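Local coordinates for nitroreductase family protein (Sphingopyxis sp., PDB 7DP1) that probably reduces nitro groups of dinitroaniline herbicides, using NADPH and a bound flavin mononucleotide, at residues Val21-Leu34 with Asn128-Leu140. The protein carries 1 engineered substitution. Residues are numbered along the deposited sequence; the frame is centred on the assembly and turned at random.
Sequences VRAFTDRPVDRALL and NYRGFGAPVMLFL. With FMN (flavin mononucleotide), chain C.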
loop_
_atom_site.group_PDB
_atom_site.type_symbol
_atom_site.label_atom_id
_atom_site.label_comp_id
_atom_site.label_asym_id
_atom_site.label_seq_id
_atom_site.Cartn_x
_atom_site.Cartn_y
_atom_site.Cartn_z
ATOM N N VAL A 21 3.901 9.193 -13.921
ATOM C CA VAL A 21 4.362 9.642 -15.234
ATOM C C VAL A 21 3.333 9.387 -16.336
ATOM O O VAL A 21 2.866 8.259 -16.519
ATOM C CB VAL A 21 5.698 8.947 -15.586
ATOM C CG1 VAL A 21 6.051 9.134 -17.027
ATOM C CG2 VAL A 21 6.805 9.470 -14.672
ATOM N N ARG A 22 2.977 10.437 -17.068
ATOM C CA ARG A 22 1.955 10.308 -18.110
ATOM C C ARG A 22 2.505 10.672 -19.486
ATOM O O ARG A 22 1.782 11.179 -20.351
ATOM C CB ARG A 22 0.730 11.165 -17.760
ATOM C CG ARG A 22 0.110 10.736 -16.435
ATOM C CD ARG A 22 -1.015 11.632 -15.945
ATOM N NE ARG A 22 -1.545 11.137 -14.668
ATOM C CZ ARG A 22 -1.238 11.649 -13.478
ATOM N NH1 ARG A 22 -0.410 12.682 -13.394
ATOM N NH2 ARG A 22 -1.759 11.125 -12.369
ATOM N N ALA A 23 3.799 10.418 -19.671
ATOM C CA ALA A 23 4.430 10.497 -20.981
ATOM C C ALA A 23 5.722 9.693 -21.007
ATOM O O ALA A 23 6.716 10.073 -20.367
ATOM C CB ALA A 23 4.703 11.930 -21.368
ATOM N N PHE A 24 5.696 8.592 -21.760
ATOM C CA PHE A 24 6.830 7.680 -21.889
ATOM C C PHE A 24 7.439 7.699 -23.286
ATOM O O PHE A 24 6.732 7.841 -24.286
ATOM C CB PHE A 24 6.413 6.240 -21.566
ATOM C CG PHE A 24 5.848 6.053 -20.187
ATOM C CD1 PHE A 24 4.509 6.284 -19.934
ATOM C CD2 PHE A 24 6.652 5.613 -19.147
ATOM C CE1 PHE A 24 3.986 6.094 -18.659
ATOM C CE2 PHE A 24 6.136 5.429 -17.880
ATOM C CZ PHE A 24 4.797 5.668 -17.635
ATOM N N THR A 25 8.754 7.542 -23.357
ATOM C CA THR A 25 9.408 7.295 -24.637
ATOM C C THR A 25 9.101 5.839 -24.981
ATOM O O THR A 25 8.607 5.114 -24.129
ATOM C CB THR A 25 10.921 7.540 -24.559
ATOM O OG1 THR A 25 11.546 6.475 -23.837
ATOM C CG2 THR A 25 11.213 8.867 -23.850
ATOM N N ASP A 26 9.422 5.381 -26.185
ATOM C CA ASP A 26 9.111 3.992 -26.543
ATOM C C ASP A 26 10.313 3.064 -26.410
ATOM O O ASP A 26 10.385 2.018 -27.052
ATOM C CB ASP A 26 8.572 3.919 -27.964
ATOM C CG ASP A 26 9.558 4.427 -28.963
ATOM O OD1 ASP A 26 10.678 4.788 -28.540
ATOM O OD2 ASP A 26 9.223 4.466 -30.167
ATOM N N ARG A 27 11.275 3.481 -25.608
ATOM C CA ARG A 27 12.385 2.625 -25.259
ATOM C C ARG A 27 11.820 1.413 -24.529
ATOM O O ARG A 27 11.052 1.568 -23.575
ATOM C CB ARG A 27 13.377 3.394 -24.396
ATOM C CG ARG A 27 14.565 2.609 -23.907
ATOM C CD ARG A 27 15.454 3.514 -23.068
ATOM N NE ARG A 27 16.586 2.792 -22.501
ATOM C CZ ARG A 27 17.495 3.345 -21.705
ATOM N NH1 ARG A 27 17.403 4.631 -21.398
ATOM N NH2 ARG A 27 18.495 2.618 -21.222
ATOM N N PRO A 28 12.163 0.203 -24.992
ATOM C CA PRO A 28 11.667 -1.029 -24.377
ATOM C C PRO A 28 12.127 -1.163 -22.941
ATOM O O PRO A 28 13.107 -0.547 -22.528
ATOM C CB PRO A 28 12.290 -2.137 -25.231
ATOM C CG PRO A 28 13.437 -1.486 -25.929
ATOM C CD PRO A 28 12.996 -0.079 -26.165
ATOM N N VAL A 29 11.388 -1.953 -22.183
ATOM C CA VAL A 29 11.761 -2.279 -20.826
ATOM C C VAL A 29 12.409 -3.670 -20.812
ATOM O O VAL A 29 11.877 -4.625 -21.378
ATOM C CB VAL A 29 10.537 -2.225 -19.902
ATOM C CG1 VAL A 29 10.931 -2.549 -18.483
ATOM C CG2 VAL A 29 9.917 -0.845 -19.970
ATOM N N ASP A 30 13.569 -3.767 -20.178
ATOM C CA ASP A 30 14.283 -5.030 -20.047
ATOM C C ASP A 30 13.505 -6.030 -19.200
ATOM O O ASP A 30 13.361 -5.822 -17.989
ATOM C CB ASP A 30 15.652 -4.802 -19.409
ATOM C CG ASP A 30 16.421 -6.096 -19.205
ATOM O OD1 ASP A 30 16.114 -7.086 -19.902
ATOM O OD2 ASP A 30 17.306 -6.137 -18.322
ATOM N N ARG A 31 12.994 -7.092 -19.828
ATOM C CA ARG A 31 12.293 -8.160 -19.093
ATOM C C ARG A 31 13.097 -8.634 -17.882
ATOM O O ARG A 31 12.542 -8.880 -16.811
ATOM C CB ARG A 31 12.023 -9.366 -19.994
ATOM C CG ARG A 31 11.427 -10.562 -19.249
ATOM C CD ARG A 31 11.548 -11.859 -20.045
ATOM N NE ARG A 31 10.721 -12.933 -19.492
ATOM C CZ ARG A 31 10.969 -13.583 -18.358
ATOM N NH1 ARG A 31 10.150 -14.545 -17.959
ATOM N NH2 ARG A 31 12.028 -13.274 -17.621
ATOM N N ALA A 32 14.407 -8.774 -18.075
ATOM C CA ALA A 32 15.324 -9.193 -17.016
ATOM C C ALA A 32 15.308 -8.270 -15.811
ATOM O O ALA A 32 15.252 -8.729 -14.663
ATOM C CB ALA A 32 16.732 -9.297 -17.560
ATOM N N LEU A 33 15.398 -6.970 -16.076
ATOM C CA LEU A 33 15.358 -5.980 -15.007
ATOM C C LEU A 33 14.015 -6.035 -14.269
ATOM O O LEU A 33 13.978 -5.990 -13.041
ATOM C CB LEU A 33 15.605 -4.573 -15.539
ATOM C CG LEU A 33 15.631 -3.508 -14.442
ATOM C CD1 LEU A 33 16.668 -3.870 -13.388
ATOM C CD2 LEU A 33 15.911 -2.149 -15.031
ATOM N N LEU A 34 12.916 -6.112 -15.019
ATOM C CA LEU A 34 11.584 -6.205 -14.411
ATOM C C LEU A 34 11.521 -7.393 -13.478
ATOM O O LEU A 34 10.996 -7.304 -12.359
ATOM C CB LEU A 34 10.488 -6.319 -15.465
ATOM C CG LEU A 34 9.920 -5.039 -16.073
ATOM C CD1 LEU A 34 8.702 -5.360 -16.933
ATOM C CD2 LEU A 34 9.539 -4.086 -14.950
ATOM N N ASN A 128 -5.164 7.433 -20.983
ATOM C CA ASN A 128 -5.037 6.452 -19.898
ATOM C C ASN A 128 -5.105 5.042 -20.467
ATOM O O ASN A 128 -4.378 4.138 -20.050
ATOM C CB ASN A 128 -6.156 6.619 -18.854
ATOM C CG ASN A 128 -5.795 7.574 -17.721
ATOM O OD1 ASN A 128 -5.254 7.162 -16.700
ATOM N ND2 ASN A 128 -6.147 8.849 -17.881
ATOM N N TYR A 129 -6.005 4.856 -21.419
ATOM C CA TYR A 129 -6.276 3.525 -21.927
ATOM C C TYR A 129 -5.263 3.098 -22.998
ATOM O O TYR A 129 -5.380 2.012 -23.569
ATOM C CB TYR A 129 -7.721 3.462 -22.420
ATOM C CG TYR A 129 -8.659 3.641 -21.238
ATOM C CD1 TYR A 129 -8.753 2.666 -20.248
ATOM C CD2 TYR A 129 -9.413 4.804 -21.081
ATOM C CE1 TYR A 129 -9.590 2.835 -19.142
ATOM C CE2 TYR A 129 -10.258 4.977 -19.977
ATOM C CZ TYR A 129 -10.340 3.989 -19.022
ATOM O OH TYR A 129 -11.171 4.151 -17.938
ATOM N N ARG A 130 -4.242 3.929 -23.210
ATOM C CA ARG A 130 -3.039 3.498 -23.908
ATOM C C ARG A 130 -1.825 3.533 -22.973
ATOM O O ARG A 130 -0.683 3.497 -23.426
ATOM C CB ARG A 130 -2.754 4.413 -25.100
ATOM C CG ARG A 130 -3.962 4.844 -25.894
ATOM C CD ARG A 130 -3.545 5.802 -27.012
ATOM N NE ARG A 130 -3.680 5.234 -28.348
ATOM C CZ ARG A 130 -4.819 5.197 -29.031
ATOM N NH1 ARG A 130 -5.928 5.692 -28.499
ATOM N NH2 ARG A 130 -4.847 4.665 -30.243
ATOM N N GLY A 131 -2.072 3.554 -21.666
ATOM C CA GLY A 131 -0.994 3.536 -20.695
ATOM C C GLY A 131 -0.086 4.741 -20.881
ATOM O O GLY A 131 1.089 4.725 -20.509
ATOM N N PHE A 132 -0.648 5.795 -21.462
ATOM C CA PHE A 132 0.098 7.012 -21.762
ATOM C C PHE A 132 1.312 6.694 -22.615
ATOM O O PHE A 132 2.327 7.377 -22.513
ATOM C CB PHE A 132 0.532 7.730 -20.478
ATOM C CG PHE A 132 -0.608 8.121 -19.585
ATOM C CD1 PHE A 132 -1.561 9.027 -20.015
ATOM C CD2 PHE A 132 -0.732 7.580 -18.318
ATOM C CE1 PHE A 132 -2.610 9.400 -19.193
ATOM C CE2 PHE A 132 -1.786 7.939 -17.494
ATOM C CZ PHE A 132 -2.729 8.852 -17.932
ATOM N N GLY A 133 1.222 5.627 -23.409
ATOM C CA GLY A 133 2.292 5.270 -24.319
ATOM C C GLY A 133 3.373 4.388 -23.732
ATOM O O GLY A 133 4.407 4.158 -24.358
ATOM N N ALA A 134 3.151 3.906 -22.521
ATOM C CA ALA A 134 4.083 2.976 -21.901
ATOM C C ALA A 134 4.094 1.651 -22.663
ATOM O O ALA A 134 3.047 1.177 -23.114
ATOM C CB ALA A 134 3.727 2.757 -20.458
ATOM N N PRO A 135 5.285 1.054 -22.812
ATOM C CA PRO A 135 5.468 -0.210 -23.543
ATOM C C PRO A 135 5.016 -1.442 -22.762
ATOM O O PRO A 135 4.768 -2.484 -23.363
ATOM C CB PRO A 135 6.977 -0.253 -23.788
ATOM C CG PRO A 135 7.544 0.503 -22.640
ATOM C CD PRO A 135 6.567 1.617 -22.362
ATOM N N VAL A 136 4.910 -1.309 -21.448
ATOM C CA VAL A 136 4.590 -2.423 -20.557
ATOM C C VAL A 136 3.431 -2.046 -19.649
ATOM O O VAL A 136 3.357 -0.910 -19.185
ATOM C CB VAL A 136 5.825 -2.822 -19.689
ATOM C CG1 VAL A 136 5.422 -3.734 -18.536
ATOM C CG2 VAL A 136 6.927 -3.470 -20.561
ATOM N N MET A 137 2.506 -2.970 -19.422
ATOM C CA MET A 137 1.414 -2.711 -18.484
ATOM C C MET A 137 1.259 -3.878 -17.511
ATOM O O MET A 137 1.114 -5.030 -17.932
ATOM C CB MET A 137 0.090 -2.466 -19.226
ATOM C CG MET A 137 -1.129 -2.371 -18.304
ATOM S SD MET A 137 -1.108 -0.873 -17.265
ATOM C CE MET A 137 -1.025 0.365 -18.574
ATOM N N LEU A 138 1.314 -3.571 -16.217
ATOM C CA LEU A 138 1.101 -4.559 -15.156
ATOM C C LEU A 138 -0.298 -4.433 -14.618
ATOM O O LEU A 138 -0.705 -3.356 -14.162
ATOM C CB LEU A 138 2.107 -4.365 -14.018
ATOM C CG LEU A 138 1.968 -5.225 -12.761
ATOM C CD1 LEU A 138 3.333 -5.548 -12.209
ATOM C CD2 LEU A 138 1.154 -4.508 -11.692
ATOM N N PHE A 139 -1.004 -5.548 -14.590
ATOM C CA PHE A 139 -2.328 -5.576 -13.999
ATOM C C PHE A 139 -2.253 -6.320 -12.685
ATOM O O PHE A 139 -1.915 -7.518 -12.637
ATOM C CB PHE A 139 -3.336 -6.227 -14.933
ATOM C CG PHE A 139 -3.677 -5.384 -16.124
ATOM C CD1 PHE A 139 -4.493 -4.278 -15.983
ATOM C CD2 PHE A 139 -3.186 -5.702 -17.385
ATOM C CE1 PHE A 139 -4.814 -3.482 -17.083
ATOM C CE2 PHE A 139 -3.494 -4.923 -18.484
ATOM C CZ PHE A 139 -4.326 -3.807 -18.341
ATOM N N LEU A 140 -2.558 -5.589 -11.621
ATOM C CA LEU A 140 -2.473 -6.110 -10.261
ATOM C C LEU A 140 -3.822 -6.618 -9.845
ATOM O O LEU A 140 -4.805 -5.879 -9.883
ATOM C CB LEU A 140 -1.956 -5.018 -9.296
ATOM C CG LEU A 140 -2.025 -5.238 -7.778
ATOM C CD1 LEU A 140 -1.421 -6.564 -7.378
ATOM C CD2 LEU A 140 -1.313 -4.067 -7.037
HETATM N N1 FMN C . -3.523 8.623 -12.389
HETATM C C2 FMN C . -4.179 8.713 -13.600
HETATM O O2 FMN C . -3.945 9.640 -14.365
HETATM N N3 FMN C . -5.108 7.767 -13.969
HETATM C C4 FMN C . -5.398 6.711 -13.139
HETATM O O4 FMN C . -6.229 5.859 -13.503
HETATM C C4A FMN C . -4.744 6.630 -11.910
HETATM N N5 FMN C . -5.015 5.592 -11.045
HETATM C C5A FMN C . -4.360 5.485 -9.835
HETATM C C6 FMN C . -4.656 4.410 -9.001
HETATM C C7 FMN C . -4.018 4.285 -7.782
HETATM C C7M FMN C . -4.309 3.132 -6.871
HETATM C C8 FMN C . -3.080 5.230 -7.393
HETATM C C8M FMN C . -2.403 5.028 -6.068
HETATM C C9 FMN C . -2.778 6.312 -8.223
HETATM C C9A FMN C . -3.424 6.447 -9.454
HETATM N N10 FMN C . -3.161 7.502 -10.314
HETATM C C10 FMN C . -3.816 7.592 -11.533
HETATM C "C1'" FMN C . -2.146 8.547 -9.975
HETATM C "C2'" FMN C . -2.603 9.589 -8.958
HETATM O "O2'" FMN C . -3.397 10.554 -9.600
HETATM C "C3'" FMN C . -1.359 10.259 -8.383
HETATM O "O3'" FMN C . -0.725 9.300 -7.563
HETATM C "C4'" FMN C . -1.650 11.487 -7.525
HETATM O "O4'" FMN C . -2.209 12.564 -8.255
HETATM C "C5'" FMN C . -0.337 11.964 -6.953
HETATM O "O5'" FMN C . 0.501 12.300 -8.032
HETATM P P FMN C . 1.967 11.639 -8.049
HETATM O O1P FMN C . 2.602 11.916 -9.381
HETATM O O2P FMN C . 2.789 12.233 -6.918
HETATM O O3P FMN C . 1.825 10.145 -7.820
#
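Arg22 lays its aliphatic stem over one face of the Phe132 ring, a CH-pi contact with CG 3.7 Å from the ring centroid and 17° off the normal. Stem and ring run side by side in the same direction, the guanidinium plane standing almost perpendicular to the ring. The chain is fully extended (chi2 174°, chi3 180°), which carries the guanidinium past the ring edge to the pyrimidine end of FMN. There Arg22 NE donates to FMN O2 at 2.8 Å, and Arg22 NH2 meets FMN N1 at 3.1 Å in a nearly straight bond. A cationic donor at N1 and O2 would probably stabilise negative charge on the reduced flavin, consistent with an FMN-dependent nitroreductase. From the other segment, Asn128 OD1 accepts from FMN N3 at 2.8 Å, so both segments grip the same end of the flavin. Without the Phe132 ring, with an alanine here, the Arg22 stem is likely to lose the face it lies on and the guanidinium to turn more freely away from O2 and N1.

A second CH-pi contact exchanges the roles: Ala134 CB sits over one face of the Phe24 ring, 3.8 Å from the centroid, with Val21 CG1 over the opposite face and Phe132 O at the edge. In the apolar packing beyond, the side chains of Val29 and Pro135 cross at about a right angle, Val29 CG2 lying 3.8 Å from Pro135 CG, while Leu34 CD1 and Val136 CG1 meet tip to tip.

Around them, backbone bonds tie Val21 to Ser172 of strand 171-175 and Val136 to Ile203 of strand 195-204. The contact thus runs from the flavin pocket to the start of strand 136-143 in the central antiparallel sheet and to helix 31-41, where Leu34 also packs on Trp228 of the second subunit.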